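Local coordinates for DnaD-like replication protein (Streptococcus mutans UA159, PDB 2ZC2) that probably takes part in DNA replication as a DnaB/DnaD-family protein and binds zinc, here represented by its small all-helical domain, at residues A[10-18]-A[52-60]. Numbering follows the deposited sequence. Where two conformers were deposited one is given.
Sequences FERELGRML and KTNWNYIQA
Phe10 and Leu14 pack on Trp55 and Ile58 in a mainly apolar contact between the end of helix 5-14 and the loop and first turn of helix 55-67, in the all-helical domain of this DnaD-like protein. The two short helical segments run at 125° to each other. No direct hydrogen bond joins them. Helix 5-14 stops in a Schellman motif with Gly15 as its C-prime residue. Phe10 meets Ile58 obliquely, with Phe10 CZ 3.8 Å from Ile58 CG2. The Phe10 ring and the six-membered ring of Trp55 have their planes 54° apart. Leu14 reaches across with one methyl, CD2, which lies 3.6 Å from Thr53 O. Its other methyl, CD1, sits at the edge of the Trp55 ring and also under one face of the Arg16 guanidinium. Glu13 CB lies 3.5 Å from Thr53 CG2. Val40 of helix 37-50 touches Phe10, and Leu44 touches Ile58. Helix 20-32 borders Trp55 through Asp25, a zinc-binding residue of this protein, and supplies Glu22 for a salt bridge to Arg16. With its chain extended from CG to NE, Arg16 reaches a bridging water: Arg16 NH2 donates to it at 3.2 Å, and Trp55 N at 2.9 Å.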
# COMPACT_ATOMS: atom_id res chain seq x y z
N PHE A 10 -0.18 8.13 -1.88
CA PHE A 10 -1.56 7.69 -1.96
C PHE A 10 -2.51 8.77 -2.40
O PHE A 10 -3.33 8.56 -3.27
CB PHE A 10 -1.99 7.11 -0.62
CG PHE A 10 -1.73 5.61 -0.50
CD1 PHE A 10 -0.49 5.14 -0.21
CD2 PHE A 10 -2.75 4.70 -0.74
CE1 PHE A 10 -0.23 3.78 -0.13
CE2 PHE A 10 -2.54 3.35 -0.66
CZ PHE A 10 -1.26 2.88 -0.34
N GLU A 11 -2.41 9.96 -1.79
CA GLU A 11 -3.36 11.03 -2.05
C GLU A 11 -3.16 11.58 -3.41
O GLU A 11 -4.12 11.86 -4.11
CB GLU A 11 -3.22 12.10 -0.99
CG GLU A 11 -3.74 11.59 0.33
CD GLU A 11 -3.68 12.60 1.49
OE1 GLU A 11 -2.79 13.50 1.49
OE2 GLU A 11 -4.51 12.45 2.42
N ARG A 12 -1.90 11.63 -3.87
CA ARG A 12 -1.68 12.15 -5.24
C ARG A 12 -2.26 11.19 -6.27
O ARG A 12 -2.91 11.61 -7.21
CB ARG A 12 -0.19 12.32 -5.50
CG ARG A 12 0.18 12.73 -6.94
CD ARG A 12 1.69 12.54 -7.21
NE ARG A 12 2.02 11.12 -7.23
CZ ARG A 12 2.87 10.54 -6.39
NH1 ARG A 12 3.51 11.27 -5.49
NH2 ARG A 12 3.07 9.25 -6.45
N GLU A 13 -2.01 9.87 -6.11
CA GLU A 13 -2.50 8.92 -7.12
C GLU A 13 -3.99 8.77 -7.04
O GLU A 13 -4.67 8.56 -8.08
CB GLU A 13 -1.87 7.53 -6.98
CG GLU A 13 -0.32 7.46 -7.20
CD GLU A 13 0.12 8.08 -8.53
OE1 GLU A 13 -0.71 8.17 -9.50
OE2 GLU A 13 1.30 8.42 -8.62
N LEU A 14 -4.51 8.79 -5.80
CA LEU A 14 -5.97 8.64 -5.61
C LEU A 14 -6.67 9.96 -5.97
O LEU A 14 -7.87 10.00 -6.20
CB LEU A 14 -6.33 8.14 -4.17
CG LEU A 14 -5.99 6.65 -3.84
CD1 LEU A 14 -6.35 6.17 -2.41
CD2 LEU A 14 -6.69 5.72 -4.80
N GLY A 15 -5.91 11.05 -6.07
CA GLY A 15 -6.52 12.37 -6.28
C GLY A 15 -7.50 12.81 -5.18
O GLY A 15 -8.51 13.42 -5.47
N ARG A 16 -7.22 12.48 -3.93
CA ARG A 16 -8.13 12.84 -2.85
C ARG A 16 -7.40 12.57 -1.57
O ARG A 16 -6.41 11.84 -1.55
CB ARG A 16 -9.42 11.99 -2.90
CG ARG A 16 -9.20 10.47 -2.64
CD ARG A 16 -10.49 9.65 -2.86
NE ARG A 16 -10.33 8.22 -2.59
CZ ARG A 16 -10.05 7.72 -1.38
NH1 ARG A 16 -9.88 8.54 -0.34
NH2 ARG A 16 -9.95 6.42 -1.20
N MSE A 17 -7.91 13.14 -0.48
CA MSE A 17 -7.33 12.91 0.82
C MSE A 17 -7.70 11.53 1.33
O MSE A 17 -8.78 11.03 1.02
CB MSE A 17 -7.83 13.96 1.82
CG MSE A 17 -7.16 15.31 1.68
SE MSE A 17 -7.93 16.63 2.88
CE MSE A 17 -8.16 15.54 4.51
N LEU A 18 -6.83 10.92 2.12
CA LEU A 18 -7.24 9.70 2.78
C LEU A 18 -8.23 10.02 3.89
O LEU A 18 -8.07 11.00 4.60
CB LEU A 18 -6.04 8.92 3.33
CG LEU A 18 -5.01 8.54 2.25
CD1 LEU A 18 -4.00 7.56 2.79
CD2 LEU A 18 -5.73 8.01 0.97
N LYS A 52 -5.58 0.96 -12.31
CA LYS A 52 -6.56 0.65 -11.31
C LYS A 52 -6.26 1.33 -9.98
O LYS A 52 -6.07 0.64 -8.95
CB LYS A 52 -6.61 -0.88 -11.10
CG LYS A 52 -6.70 -1.67 -12.41
CD LYS A 52 -7.88 -2.61 -12.45
CE LYS A 52 -9.15 -1.84 -12.49
NZ LYS A 52 -9.76 -1.81 -11.11
N THR A 53 -6.23 2.67 -9.99
CA THR A 53 -5.85 3.36 -8.78
C THR A 53 -7.13 3.54 -7.92
O THR A 53 -7.80 4.56 -7.97
CB THR A 53 -5.06 4.69 -9.05
OG1 THR A 53 -4.08 4.48 -10.06
CG2 THR A 53 -4.26 5.09 -7.77
N ASN A 54 -7.44 2.52 -7.15
CA ASN A 54 -8.46 2.61 -6.12
C ASN A 54 -8.02 1.91 -4.85
O ASN A 54 -7.24 0.94 -4.91
CB ASN A 54 -9.84 2.09 -6.62
CG ASN A 54 -9.89 0.61 -6.86
OD1 ASN A 54 -10.02 0.16 -8.02
ND2 ASN A 54 -9.97 -0.18 -5.78
N TRP A 55 -8.48 2.41 -3.70
CA TRP A 55 -8.06 1.85 -2.39
C TRP A 55 -8.08 0.35 -2.31
O TRP A 55 -7.11 -0.26 -1.93
CB TRP A 55 -8.93 2.41 -1.24
CG TRP A 55 -8.53 1.83 0.13
CD1 TRP A 55 -9.11 0.78 0.80
CD2 TRP A 55 -7.44 2.27 0.95
NE1 TRP A 55 -8.49 0.58 1.99
CE2 TRP A 55 -7.45 1.49 2.10
CE3 TRP A 55 -6.48 3.28 0.82
CZ2 TRP A 55 -6.49 1.66 3.13
CZ3 TRP A 55 -5.52 3.47 1.85
CH2 TRP A 55 -5.56 2.67 3.00
N ASN A 56 -9.24 -0.25 -2.61
CA ASN A 56 -9.45 -1.71 -2.48
C ASN A 56 -8.53 -2.53 -3.35
O ASN A 56 -8.01 -3.58 -2.93
CB ASN A 56 -10.92 -2.08 -2.84
CG ASN A 56 -11.93 -1.46 -1.84
OD1 ASN A 56 -11.56 -0.80 -0.89
ND2 ASN A 56 -13.21 -1.72 -2.05
N TYR A 57 -8.34 -2.09 -4.58
CA TYR A 57 -7.38 -2.77 -5.47
C TYR A 57 -5.96 -2.81 -4.93
O TYR A 57 -5.29 -3.85 -4.94
CB TYR A 57 -7.43 -2.16 -6.90
CG TYR A 57 -6.68 -2.94 -7.97
CD1 TYR A 57 -7.33 -3.88 -8.78
CD2 TYR A 57 -5.33 -2.71 -8.21
CE1 TYR A 57 -6.59 -4.59 -9.80
CE2 TYR A 57 -4.62 -3.40 -9.19
CZ TYR A 57 -5.23 -4.33 -9.97
OH TYR A 57 -4.49 -4.95 -10.98
N ILE A 58 -5.47 -1.68 -4.44
CA ILE A 58 -4.16 -1.64 -3.76
C ILE A 58 -4.09 -2.59 -2.57
O ILE A 58 -3.18 -3.38 -2.42
CB ILE A 58 -3.89 -0.15 -3.28
CG1 ILE A 58 -3.80 0.77 -4.49
CG2 ILE A 58 -2.57 -0.07 -2.42
CD1 ILE A 58 -4.06 2.28 -4.21
N GLN A 59 -5.10 -2.55 -1.71
CA GLN A 59 -5.16 -3.53 -0.60
C GLN A 59 -5.20 -4.98 -1.05
O GLN A 59 -4.63 -5.77 -0.39
CB GLN A 59 -6.35 -3.28 0.36
CG GLN A 59 -6.29 -1.90 0.95
CD GLN A 59 -4.99 -1.71 1.78
OE1 GLN A 59 -4.31 -0.71 1.65
NE2 GLN A 59 -4.67 -2.69 2.64
N ALA A 60 -5.93 -5.32 -2.12
CA ALA A 60 -5.90 -6.70 -2.65
C ALA A 60 -4.48 -7.14 -3.10
O ALA A 60 -4.02 -8.28 -2.84
CB ALA A 60 -6.94 -6.83 -3.80
O HOH W 1 -10.33 4.65 -3.78